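Local coordinates for protein glycerol dehydratase (Clostridium butyricum, PDB 1R9D) that probably catalyses the B12-independent dehydration of glycerol as a radical-using lyase of the pyruvate formate lyase-like family, at residues A[8-11]-A[12-15]; A[235-238]-A[239-243]; A[242-245]-A[246-250]; A[263-266]-A[267-270]; A[304-307]-A[308-311]. All blocks are in the same frame, centred on the assembly; numbering follows the deposited sequence.

How the contacts relate
All five contacts are local, each joining side chains a few residues apart on one continuous stretch, so none closes a long loop and none crosses or encloses another. From the N terminus, contact 1 marks the passage from loop into helix 11-22. Contacts 2 and 3 follow in series along helix 236-252, overlapping at L242 and N243. Contact 4 lies on the next helix, 260-277, and contact 5 on helix 304-317. Ties between them are side-chain meetings: contact 1 reaches contact 2 through E241 and contact 5 through E309, contact 3 packs on contact 4 through I248 and C249, and contact 4 meets contact 5 where C264 lies against L310.

Contact 1. Residues A[8-11]-A[12-15]; sequences TQTE and RINI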
loop_
_atom_site.group_PDB
_atom_site.type_symbol
_atom_site.label_atom_id
_atom_site.label_comp_id
_atom_site.label_asym_id
_atom_site.label_seq_id
_atom_site.Cartn_x
_atom_site.Cartn_y
_atom_site.Cartn_z
ATOM N N THR A 8 49.982 21.739 -11.375
ATOM C CA THR A 8 50.132 21.232 -10.016
ATOM C C THR A 8 49.049 21.783 -9.088
ATOM O O THR A 8 48.768 22.983 -9.087
ATOM C CB THR A 8 51.520 21.596 -9.438
ATOM O OG1 THR A 8 52.543 21.002 -10.248
ATOM C CG2 THR A 8 51.660 21.089 -8.008
ATOM N N GLN A 9 48.452 20.890 -8.302
ATOM C CA GLN A 9 47.395 21.249 -7.364
ATOM C C GLN A 9 47.965 21.950 -6.132
ATOM O O GLN A 9 49.143 21.795 -5.817
ATOM C CB GLN A 9 46.626 19.996 -6.928
ATOM C CG GLN A 9 47.408 19.016 -6.053
ATOM C CD GLN A 9 48.476 18.250 -6.812
ATOM O OE1 GLN A 9 48.602 18.372 -8.027
ATOM N NE2 GLN A 9 49.247 17.445 -6.091
ATOM N N THR A 10 47.122 22.712 -5.439
ATOM C CA THR A 10 47.544 23.437 -4.240
ATOM C C THR A 10 47.847 22.486 -3.088
ATOM O O THR A 10 47.377 21.348 -3.061
ATOM C CB THR A 10 46.457 24.424 -3.751
ATOM O OG1 THR A 10 45.302 23.692 -3.326
ATOM C CG2 THR A 10 46.064 25.383 -4.857
ATOM N N GLU A 11 48.634 22.962 -2.128
ATOM C CA GLU A 11 48.985 22.156 -0.970
ATOM C C GLU A 11 47.718 21.729 -0.230
ATOM O O GLU A 11 47.675 20.660 0.373
ATOM C CB GLU A 11 49.904 22.953 -0.036
ATOM C CG GLU A 11 50.295 22.224 1.237
ATOM C CD GLU A 11 50.739 20.795 0.989
ATOM O OE1 GLU A 11 51.451 20.550 -0.009
ATOM O OE2 GLU A 11 50.385 19.914 1.804
ATOM N N ARG A 12 46.691 22.570 -0.286
ATOM C CA ARG A 12 45.421 22.270 0.371
ATOM C C ARG A 12 44.888 20.929 -0.124
ATOM O O ARG A 12 44.446 20.094 0.659
ATOM C CB ARG A 12 44.382 23.352 0.069
ATOM C CG ARG A 12 43.060 23.144 0.806
ATOM C CD ARG A 12 41.919 23.914 0.157
ATOM N NE ARG A 12 42.178 25.348 0.073
ATOM C CZ ARG A 12 42.172 26.179 1.113
ATOM N NH1 ARG A 12 41.919 25.723 2.332
ATOM N NH2 ARG A 12 42.409 27.473 0.927
ATOM N N ILE A 13 44.933 20.732 -1.436
ATOM C CA ILE A 13 44.445 19.489 -2.025
ATOM C C ILE A 13 45.235 18.289 -1.509
ATOM O O ILE A 13 44.662 17.239 -1.223
ATOM C CB ILE A 13 44.515 19.550 -3.565
ATOM C CG1 ILE A 13 43.719 20.759 -4.063
ATOM C CG2 ILE A 13 43.969 18.264 -4.172
ATOM C CD1 ILE A 13 42.301 20.847 -3.499
ATOM N N ASN A 14 46.550 18.440 -1.373
ATOM C CA ASN A 14 47.360 17.337 -0.871
ATOM C C ASN A 14 46.968 16.992 0.564
ATOM O O ASN A 14 46.946 15.822 0.947
ATOM C CB ASN A 14 48.852 17.683 -0.931
ATOM C CG ASN A 14 49.333 17.934 -2.347
ATOM O OD1 ASN A 14 48.928 17.242 -3.283
ATOM N ND2 ASN A 14 50.209 18.918 -2.511
ATOM N N ILE A 15 46.657 18.014 1.355
ATOM C CA ILE A 15 46.259 17.807 2.744
ATOM C C ILE A 15 44.906 17.100 2.835
ATOM O O ILE A 15 44.735 16.166 3.619
ATOM C CB ILE A 15 46.179 19.149 3.504
ATOM C CG1 ILE A 15 47.575 19.771 3.596
ATOM C CG2 ILE A 15 45.603 18.926 4.902
ATOM C CD1 ILE A 15 47.590 21.161 4.184
HETATM O O HOH W 1 51.051 20.543 -4.549
#
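The amide nitrogen ND2 of N14 is gripped twice at the start of helix 11-22, where T10 holds the N-cap position and loop gives way to helix. N14 ND2 donates to E11 OE1 across 3.2 Å in an almost straight bond (173°) that meets the carboxylate from above its plane. It also donates to a water oxygen 2.7 Å from N14 ND2, and that water in turn donates to Q9 O. At the other end of the same amide, N14 OD1 accepts from Q9 NE2 at 2.8 Å on a lone pair in the carbonyl plane, with the two amides nearly perpendicular. A donor at one end and an acceptor at the other settle which way round the N14 amide sits. Q9 arrives there on a folded chain: chi1 of 69° tucks CG between the backbone N and the carbonyl carbon, and CG passes I13 CB at 3.9 Å. Away from this cluster, the T10 hydroxyl and the R12 guanidinium both engage E309, while buried I13 packs on D312 and I316 of helix 304-317. The bent chain of E11 brings OE2 to 3.3 Å from I15 CG1.

Contact 2. Residues A[235-238]-A[239-243]; sequences DAKR and KAELN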
loop_
_atom_site.group_PDB
_atom_site.type_symbol
_atom_site.label_atom_id
_atom_site.label_comp_id
_atom_site.label_asym_id
_atom_site.label_seq_id
_atom_site.Cartn_x
_atom_site.Cartn_y
_atom_site.Cartn_z
ATOM N N ASP A 235 44.737 31.875 12.686
ATOM C CA ASP A 235 45.165 32.217 11.334
ATOM C C ASP A 235 44.155 33.078 10.579
ATOM O O ASP A 235 43.029 32.659 10.313
ATOM C CB ASP A 235 45.459 30.941 10.546
ATOM C CG ASP A 235 46.054 31.228 9.188
ATOM O OD1 ASP A 235 45.292 31.602 8.269
ATOM O OD2 ASP A 235 47.287 31.095 9.046
ATOM N N ALA A 236 44.580 34.285 10.224
ATOM C CA ALA A 236 43.730 35.226 9.510
ATOM C C ALA A 236 43.197 34.690 8.181
ATOM O O ALA A 236 42.036 34.907 7.843
ATOM C CB ALA A 236 44.484 36.524 9.277
ATOM N N LYS A 237 44.042 33.997 7.427
ATOM C CA LYS A 237 43.619 33.466 6.137
ATOM C C LYS A 237 42.510 32.425 6.279
ATOM O O LYS A 237 41.471 32.522 5.624
ATOM C CB LYS A 237 44.813 32.856 5.394
ATOM C CG LYS A 237 44.470 32.384 3.988
ATOM C CD LYS A 237 45.689 31.853 3.255
ATOM C CE LYS A 237 45.319 31.413 1.845
ATOM N NZ LYS A 237 46.509 30.965 1.069
ATOM N N ARG A 238 42.733 31.433 7.134
ATOM C CA ARG A 238 41.751 30.379 7.352
ATOM C C ARG A 238 40.484 30.934 8.000
ATOM O O ARG A 238 39.374 30.494 7.694
ATOM C CB ARG A 238 42.358 29.269 8.222
ATOM C CG ARG A 238 41.447 28.067 8.450
ATOM C CD ARG A 238 40.903 27.518 7.133
ATOM N NE ARG A 238 40.026 26.365 7.331
ATOM C CZ ARG A 238 39.219 25.875 6.394
ATOM N NH1 ARG A 238 39.175 26.439 5.195
ATOM N NH2 ARG A 238 38.459 24.822 6.655
ATOM N N LYS A 239 40.650 31.904 8.894
ATOM C CA LYS A 239 39.507 32.509 9.559
ATOM C C LYS A 239 38.595 33.142 8.510
ATOM O O LYS A 239 37.371 33.028 8.588
ATOM C CB LYS A 239 39.979 33.570 10.563
ATOM C CG LYS A 239 38.882 34.111 11.455
ATOM C CD LYS A 239 39.448 35.068 12.499
ATOM C CE LYS A 239 38.370 35.511 13.470
ATOM N NZ LYS A 239 38.902 36.446 14.496
ATOM N N ALA A 240 39.198 33.794 7.519
ATOM C CA ALA A 240 38.437 34.432 6.452
ATOM C C ALA A 240 37.736 33.375 5.598
ATOM O O ALA A 240 36.621 33.590 5.119
ATOM C CB ALA A 240 39.358 35.277 5.583
ATOM N N GLU A 241 38.398 32.238 5.411
ATOM C CA GLU A 241 37.833 31.140 4.626
ATOM C C GLU A 241 36.581 30.598 5.311
ATOM O O GLU A 241 35.538 30.438 4.680
ATOM C CB GLU A 241 38.862 30.012 4.469
ATOM C CG GLU A 241 39.911 30.262 3.389
ATOM C CD GLU A 241 41.055 29.258 3.423
ATOM O OE1 GLU A 241 40.873 28.141 3.956
ATOM O OE2 GLU A 241 42.142 29.584 2.898
ATOM N N LEU A 242 36.693 30.317 6.606
ATOM C CA LEU A 242 35.572 29.790 7.375
ATOM C C LEU A 242 34.394 30.757 7.415
ATOM O O LEU A 242 33.239 30.332 7.436
ATOM C CB LEU A 242 36.028 29.452 8.792
ATOM C CG LEU A 242 36.954 28.237 8.855
ATOM C CD1 LEU A 242 37.689 28.198 10.180
ATOM C CD2 LEU A 242 36.129 26.976 8.649
ATOM N N ASN A 243 34.681 32.057 7.431
ATOM C CA ASN A 243 33.616 33.052 7.445
ATOM C C ASN A 243 32.929 33.108 6.090
ATOM O O ASN A 243 31.738 33.400 5.999
ATOM C CB ASN A 243 34.158 34.440 7.799
ATOM C CG ASN A 243 34.254 34.658 9.293
ATOM O OD1 ASN A 243 33.317 34.355 10.035
ATOM N ND2 ASN A 243 35.382 35.193 9.745
#
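R238 NH1 meets E241 OE1 at 2.7 Å in a hydrogen-bonded salt bridge one turn along the helix. The carboxylate offers its anti lone pair, and OE1 lies close to the guanidinium plane although the two planar groups are turned 74° apart. The same oxygen also lies 3.2 Å from R238 CD, so the arginine approaches with its methylene as well as its charged end. Over one face of the guanidinium sits a methyl of L242, with CD2 3.7 Å from R238 NH2. The arginine runs forward along the helix, toward its C-terminal end, because CG is anti to the backbone N and the chain then bends at chi2 (52°). On the other side of the carboxylate, the extended K237 chain passes with CG 3.8 Å from E241 OE2, its ammonium not in contact. All this takes place on the opening turns of helix 236-252, whose N-cap is D235: its OD1 accepts from R238 N at 2.8 Å, a capping bond that steadies the backbone carrying the arginine. L242 N to R238 O, at 2.9 Å, continues the helical ladder beneath the ion pair. Further out, E241 makes a second salt bridge, through its other oxygen OE2, to R12 of helix 11-22, and R238 NH1 also donates to E70 O. L242 is buried against I229 and A230 of helix 197-230.

Contact 3. Residues A[242-245]-A[246-250]; sequences LNEI and AKICS
A246 gives its N-H to L242 O at 3.0 Å. Its methyl rests beside the carbonyl oxygens of L242 and N243 and also touches K227 of helix 197-230. K247 comes next, bonding by its backbone to N243 O. Its side chain runs out fully extended, and the contact with E244 is made part-way along: K247 CD lies 3.5 Å from E244 OE1, while the ammonium stays clear of the carboxylate. E244 meets this methylene by bending at chi2 (63°), an arrangement of opposite charges that are near but not joined. I248 is turned inward. With CG1 anti to its own carbonyl carbon (chi1 -67°), that branch lies 3.3 Å from E244 O, and CD1 reaches the aliphatic part of the glutamate, 4.1 Å from E244 CG. Helix 236-252 divides its surface between two neighbours: I245, I248 and C249 face helix 260-277, where they variously touch Y261, Q265 and F269, whereas L242, A246 and S250 pack on helix 197-230. C249 N bonds to I245 O, and in the side chains C249 SG lies 4.0 Å from I245 CG2, an apolar contact. S250 then uses two donors on one acceptor: its backbone N and its hydroxyl both reach A246 O, from opposite faces of the carbonyl plane, S250 OG at 3.0 Å from A246 O. S250 O in turn is hydrogen-bonded to S253 OG, just past the end of the helix.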
loop_
_atom_site.group_PDB
_atom_site.type_symbol
_atom_site.label_atom_id
_atom_site.label_comp_id
_atom_site.label_asym_id
_atom_site.label_seq_id
_atom_site.Cartn_x
_atom_site.Cartn_y
_atom_site.Cartn_z
ATOM N N LEU A 242 36.693 30.317 6.606
ATOM C CA LEU A 242 35.572 29.790 7.375
ATOM C C LEU A 242 34.394 30.757 7.415
ATOM O O LEU A 242 33.239 30.332 7.436
ATOM C CB LEU A 242 36.028 29.452 8.792
ATOM C CG LEU A 242 36.954 28.237 8.855
ATOM C CD1 LEU A 242 37.689 28.198 10.180
ATOM C CD2 LEU A 242 36.129 26.976 8.649
ATOM N N ASN A 243 34.681 32.057 7.431
ATOM C CA ASN A 243 33.616 33.052 7.445
ATOM C C ASN A 243 32.929 33.108 6.090
ATOM O O ASN A 243 31.738 33.400 5.999
ATOM C CB ASN A 243 34.158 34.440 7.799
ATOM C CG ASN A 243 34.254 34.658 9.293
ATOM O OD1 ASN A 243 33.317 34.355 10.035
ATOM N ND2 ASN A 243 35.382 35.193 9.745
ATOM N N GLU A 244 33.688 32.834 5.034
ATOM C CA GLU A 244 33.121 32.849 3.695
ATOM C C GLU A 244 32.236 31.617 3.514
ATOM O O GLU A 244 31.212 31.671 2.835
ATOM C CB GLU A 244 34.228 32.867 2.637
ATOM C CG GLU A 244 33.699 32.873 1.209
ATOM C CD GLU A 244 32.894 34.119 0.878
ATOM O OE1 GLU A 244 32.439 34.814 1.814
ATOM O OE2 GLU A 244 32.704 34.402 -0.325
ATOM N N ILE A 245 32.637 30.511 4.133
ATOM C CA ILE A 245 31.868 29.273 4.065
ATOM C C ILE A 245 30.537 29.499 4.777
ATOM O O ILE A 245 29.479 29.121 4.278
ATOM C CB ILE A 245 32.627 28.108 4.752
ATOM C CG1 ILE A 245 33.868 27.745 3.931
ATOM C CG2 ILE A 245 31.717 26.903 4.912
ATOM C CD1 ILE A 245 34.751 26.704 4.586
ATOM N N ALA A 246 30.595 30.126 5.947
ATOM C CA ALA A 246 29.383 30.402 6.704
ATOM C C ALA A 246 28.438 31.259 5.871
ATOM O O ALA A 246 27.222 31.062 5.897
ATOM C CB ALA A 246 29.728 31.114 8.005
ATOM N N LYS A 247 29.004 32.205 5.128
ATOM C CA LYS A 247 28.214 33.100 4.288
ATOM C C LYS A 247 27.546 32.362 3.133
ATOM O O LYS A 247 26.359 32.552 2.860
ATOM C CB LYS A 247 29.095 34.216 3.722
ATOM C CG LYS A 247 28.353 35.149 2.777
ATOM C CD LYS A 247 29.253 36.243 2.226
ATOM C CE LYS A 247 28.470 37.172 1.308
ATOM N NZ LYS A 247 29.297 38.316 0.828
ATOM N N ILE A 248 28.318 31.526 2.450
ATOM C CA ILE A 248 27.796 30.770 1.319
ATOM C C ILE A 248 26.729 29.770 1.745
ATOM O O ILE A 248 25.687 29.662 1.099
ATOM C CB ILE A 248 28.937 30.039 0.578
ATOM C CG1 ILE A 248 29.849 31.073 -0.083
ATOM C CG2 ILE A 248 28.369 29.097 -0.473
ATOM C CD1 ILE A 248 31.037 30.483 -0.782
ATOM N N CYS A 249 26.981 29.045 2.830
ATOM C CA CYS A 249 26.013 28.068 3.317
ATOM C C CYS A 249 24.703 28.750 3.710
ATOM O O CYS A 249 23.620 28.214 3.473
ATOM C CB CYS A 249 26.579 27.297 4.514
ATOM S SG CYS A 249 27.877 26.100 4.104
ATOM N N SER A 250 24.799 29.935 4.304
ATOM C CA SER A 250 23.601 30.663 4.707
ATOM C C SER A 250 22.732 31.028 3.511
ATOM O O SER A 250 21.504 30.994 3.599
ATOM C CB SER A 250 23.975 31.934 5.476
ATOM O OG SER A 250 24.436 31.611 6.775
#

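Contact 4. Residues A[263-266]-A[267-270]; sequences ACQL and FWFI
One face of the F269 ring carries the amide of Q265, whose NE2 stands 3.2 Å from F269 CE2, displaced toward the rim rather than over the centre. The amide and ring planes are inclined by 37°, so the group leans on the ring without lying flat. This is packing along consecutive turns of helix 260-277, a helix buried here among helices 169-190, 288-298 and 304-317. The same NE2 lies near the plane of the W268 indole, at its edge, 4.4 Å from W268 CD1, and so occupies the angle between two aromatic side chains. At the edge of the F267 ring is a backbone oxygen, C264 O, 4.2 Å from F267 CD2; farther out this ring meets F288 edge-to-face. Q265 comes over F269 because its CG is anti to the backbone N and the chain bends at chi2 (64°). That fold also brings the aliphatic part onto the ring, with Q265 CG 3.6 Å from F269 CE2. The buried polar ends find acceptors in the loop beside the helix: Q265 NE2 donates to V73 O, and W268 NE1 to G74 O. The bond to V73 O should hold the Q265 amide in place over the phenyl face. On another side of the helix, L266 and I270 lie toward helix 169-190, L266 CG 4.3 Å from I270 CD1 and I270 CG1 3.2 Å from L266 O.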
loop_
_atom_site.group_PDB
_atom_site.type_symbol
_atom_site.label_atom_id
_atom_site.label_comp_id
_atom_site.label_asym_id
_atom_site.label_seq_id
_atom_site.Cartn_x
_atom_site.Cartn_y
_atom_site.Cartn_z
ATOM N N ALA A 263 27.642 27.605 -6.414
ATOM C CA ALA A 263 27.179 26.465 -7.205
ATOM C C ALA A 263 27.874 25.183 -6.739
ATOM O O ALA A 263 27.234 24.141 -6.590
ATOM C CB ALA A 263 27.447 26.709 -8.687
ATOM N N CYS A 264 29.181 25.260 -6.495
ATOM C CA CYS A 264 29.938 24.094 -6.035
ATOM C C CYS A 264 29.466 23.591 -4.675
ATOM O O CYS A 264 29.348 22.385 -4.450
ATOM C CB CYS A 264 31.439 24.416 -5.954
ATOM S SG CYS A 264 32.275 24.565 -7.551
ATOM N N GLN A 265 29.203 24.515 -3.755
ATOM C CA GLN A 265 28.758 24.124 -2.423
ATOM C C GLN A 265 27.339 23.564 -2.430
ATOM O O GLN A 265 27.058 22.584 -1.749
ATOM C CB GLN A 265 28.838 25.307 -1.455
ATOM C CG GLN A 265 28.397 24.948 -0.040
ATOM C CD GLN A 265 29.297 23.913 0.611
ATOM O OE1 GLN A 265 30.413 24.220 1.041
ATOM N NE2 GLN A 265 28.819 22.678 0.686
ATOM N N LEU A 266 26.447 24.185 -3.195
ATOM C CA LEU A 266 25.066 23.716 -3.261
ATOM C C LEU A 266 25.021 22.349 -3.949
ATOM O O LEU A 266 24.244 21.469 -3.564
ATOM C CB LEU A 266 24.192 24.732 -4.009
ATOM C CG LEU A 266 22.701 24.390 -4.155
ATOM C CD1 LEU A 266 22.117 23.961 -2.818
ATOM C CD2 LEU A 266 21.964 25.601 -4.701
ATOM N N PHE A 267 25.864 22.173 -4.962
ATOM C CA PHE A 267 25.932 20.894 -5.662
ATOM C C PHE A 267 26.231 19.797 -4.647
ATOM O O PHE A 267 25.541 18.781 -4.596
ATOM C CB PHE A 267 27.043 20.900 -6.715
ATOM C CG PHE A 267 27.443 19.526 -7.169
ATOM C CD1 PHE A 267 26.663 18.825 -8.084
ATOM C CD2 PHE A 267 28.570 18.907 -6.632
ATOM C CE1 PHE A 267 27.000 17.524 -8.452
ATOM C CE2 PHE A 267 28.913 17.610 -6.992
ATOM C CZ PHE A 267 28.121 16.917 -7.908
ATOM N N TRP A 268 27.267 20.000 -3.837
ATOM C CA TRP A 268 27.635 18.992 -2.856
ATOM C C TRP A 268 26.543 18.711 -1.829
ATOM O O TRP A 268 26.354 17.563 -1.441
ATOM C CB TRP A 268 28.945 19.359 -2.139
ATOM C CG TRP A 268 29.346 18.297 -1.167
ATOM C CD1 TRP A 268 29.339 18.385 0.198
ATOM C CD2 TRP A 268 29.691 16.942 -1.480
ATOM N NE1 TRP A 268 29.651 17.168 0.752
ATOM C CE2 TRP A 268 29.871 16.264 -0.255
ATOM C CE3 TRP A 268 29.861 16.233 -2.679
ATOM C CZ2 TRP A 268 30.212 14.905 -0.191
ATOM C CZ3 TRP A 268 30.200 14.882 -2.616
ATOM C CH2 TRP A 268 30.370 14.234 -1.380
ATOM N N PHE A 269 25.824 19.738 -1.382
ATOM C CA PHE A 269 24.759 19.501 -0.409
ATOM C C PHE A 269 23.657 18.647 -1.035
ATOM O O PHE A 269 23.112 17.759 -0.388
ATOM C CB PHE A 269 24.168 20.818 0.110
ATOM C CG PHE A 269 24.957 21.434 1.236
ATOM C CD1 PHE A 269 25.293 20.680 2.360
ATOM C CD2 PHE A 269 25.354 22.765 1.177
ATOM C CE1 PHE A 269 26.018 21.246 3.415
ATOM C CE2 PHE A 269 26.079 23.339 2.225
ATOM C CZ PHE A 269 26.410 22.578 3.344
ATOM N N ILE A 270 23.322 18.920 -2.290
ATOM C CA ILE A 270 22.300 18.123 -2.967
ATOM C C ILE A 270 22.772 16.667 -2.993
ATOM O O ILE A 270 22.060 15.754 -2.567
ATOM C CB ILE A 270 22.091 18.585 -4.426
ATOM C CG1 ILE A 270 21.498 19.991 -4.458
ATOM C CG2 ILE A 270 21.179 17.608 -5.154
ATOM C CD1 ILE A 270 21.523 20.625 -5.830
#

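Contact 5. Residues A[304-307]-A[308-311]; sequences DKFA and QELI
F306 and L310 meet because their first torsions swing them toward one another: in F306 the ring carbon CG is anti to the backbone N (chi1 -171°), while in L310 CG is anti to the carbonyl carbon (chi1 -73°). The result is a CH-pi contact spanning one turn of helix 304-317, with L310 CG 4.2 Å from the centroid of the F306 ring and only 13° off the ring normal. The leucine methyls also touch the ring, L310 CD1 lying 3.8 Å from F306 CE2 and L310 CD2 4.0 Å from F306 CZ. At the ring's edge the partner is polar: E309 OE1 lies close to the ring plane, 3.6 Å from F306 CD1, with the carboxylate turned nearly perpendicular to the ring. Such an approach puts a probably negative oxygen beside the weakly positive ring hydrogens. The other oxygen, E309 OE2, is taken up by T10 and R12 at the start of helix 11-22, which should limit how the carboxylate can rotate. L71 lies against F306, E309 and L310, adding a loop residue to the same cluster. Q308 points to a different side. Its chain bends at chi2, and NE2 donates to D312 OD1 in the next turn and to M361 O of helix 357-369. A307 and L310 turn to helix 260-277, both touching F260. At the first turn D304 O accepts from Q308 N at 2.8 Å, and Q308 CB sits 3.3 Å from that same D304 O. One turn on, I311 CG1 lies 3.3 Å from A307 O.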
loop_
_atom_site.group_PDB
_atom_site.type_symbol
_atom_site.label_atom_id
_atom_site.label_comp_id
_atom_site.label_asym_id
_atom_site.label_seq_id
_atom_site.Cartn_x
_atom_site.Cartn_y
_atom_site.Cartn_z
ATOM N N ASP A 304 40.767 31.287 -12.583
ATOM C CA ASP A 304 40.765 29.883 -12.974
ATOM C C ASP A 304 41.429 29.003 -11.927
ATOM O O ASP A 304 40.995 27.874 -11.691
ATOM C CB ASP A 304 41.467 29.693 -14.321
ATOM C CG ASP A 304 40.732 30.364 -15.460
ATOM O OD1 ASP A 304 39.486 30.429 -15.405
ATOM O OD2 ASP A 304 41.397 30.815 -16.417
ATOM N N LYS A 305 42.476 29.519 -11.290
ATOM C CA LYS A 305 43.173 28.741 -10.279
ATOM C C LYS A 305 42.266 28.383 -9.103
ATOM O O LYS A 305 42.318 27.264 -8.593
ATOM C CB LYS A 305 44.408 29.492 -9.768
ATOM C CG LYS A 305 45.249 28.649 -8.822
ATOM C CD LYS A 305 46.534 29.339 -8.398
ATOM C CE LYS A 305 47.365 28.413 -7.515
ATOM N NZ LYS A 305 48.635 29.041 -7.052
ATOM N N PHE A 306 41.435 29.329 -8.672
ATOM C CA PHE A 306 40.534 29.070 -7.554
ATOM C C PHE A 306 39.363 28.196 -7.994
ATOM O O PHE A 306 38.898 27.344 -7.234
ATOM C CB PHE A 306 40.008 30.378 -6.954
ATOM C CG PHE A 306 39.237 30.187 -5.672
ATOM C CD1 PHE A 306 39.785 29.451 -4.623
ATOM C CD2 PHE A 306 37.964 30.723 -5.517
ATOM C CE1 PHE A 306 39.076 29.249 -3.440
ATOM C CE2 PHE A 306 37.246 30.529 -4.338
ATOM C CZ PHE A 306 37.802 29.790 -3.297
ATOM N N ALA A 307 38.887 28.409 -9.217
ATOM C CA ALA A 307 37.788 27.605 -9.741
ATOM C C ALA A 307 38.268 26.158 -9.784
ATOM O O ALA A 307 37.541 25.238 -9.413
ATOM C CB ALA A 307 37.400 28.076 -11.146
ATOM N N GLN A 308 39.508 25.962 -10.225
ATOM C CA GLN A 308 40.074 24.623 -10.300
ATOM C C GLN A 308 40.255 24.019 -8.909
ATOM O O GLN A 308 40.031 22.828 -8.718
ATOM C CB GLN A 308 41.418 24.641 -11.032
ATOM C CG GLN A 308 42.039 23.257 -11.209
ATOM C CD GLN A 308 41.236 22.360 -12.148
ATOM O OE1 GLN A 308 41.004 22.705 -13.305
ATOM N NE2 GLN A 308 40.818 21.202 -11.647
ATOM N N GLU A 309 40.658 24.829 -7.935
ATOM C CA GLU A 309 40.841 24.312 -6.578
ATOM C C GLU A 309 39.501 23.859 -5.989
ATOM O O GLU A 309 39.438 22.866 -5.266
ATOM C CB GLU A 309 41.495 25.373 -5.672
ATOM C CG GLU A 309 41.765 24.903 -4.241
ATOM C CD GLU A 309 42.580 25.906 -3.424
ATOM O OE1 GLU A 309 42.382 27.124 -3.602
ATOM O OE2 GLU A 309 43.410 25.475 -2.591
ATOM N N LEU A 310 38.430 24.579 -6.309
ATOM C CA LEU A 310 37.101 24.223 -5.811
ATOM C C LEU A 310 36.642 22.897 -6.417
ATOM O O LEU A 310 36.035 22.061 -5.738
ATOM C CB LEU A 310 36.096 25.327 -6.145
ATOM C CG LEU A 310 36.238 26.614 -5.324
ATOM C CD1 LEU A 310 35.276 27.665 -5.838
ATOM C CD2 LEU A 310 35.971 26.309 -3.858
ATOM N N ILE A 311 36.927 22.711 -7.701
ATOM C CA ILE A 311 36.562 21.468 -8.368
ATOM C C ILE A 311 37.369 20.337 -7.723
ATOM O O ILE A 311 36.843 19.255 -7.469
ATOM C CB ILE A 311 36.836 21.559 -9.893
ATOM C CG1 ILE A 311 35.865 22.565 -10.520
ATOM C CG2 ILE A 311 36.672 20.191 -10.551
ATOM C CD1 ILE A 311 36.013 22.734 -12.026
#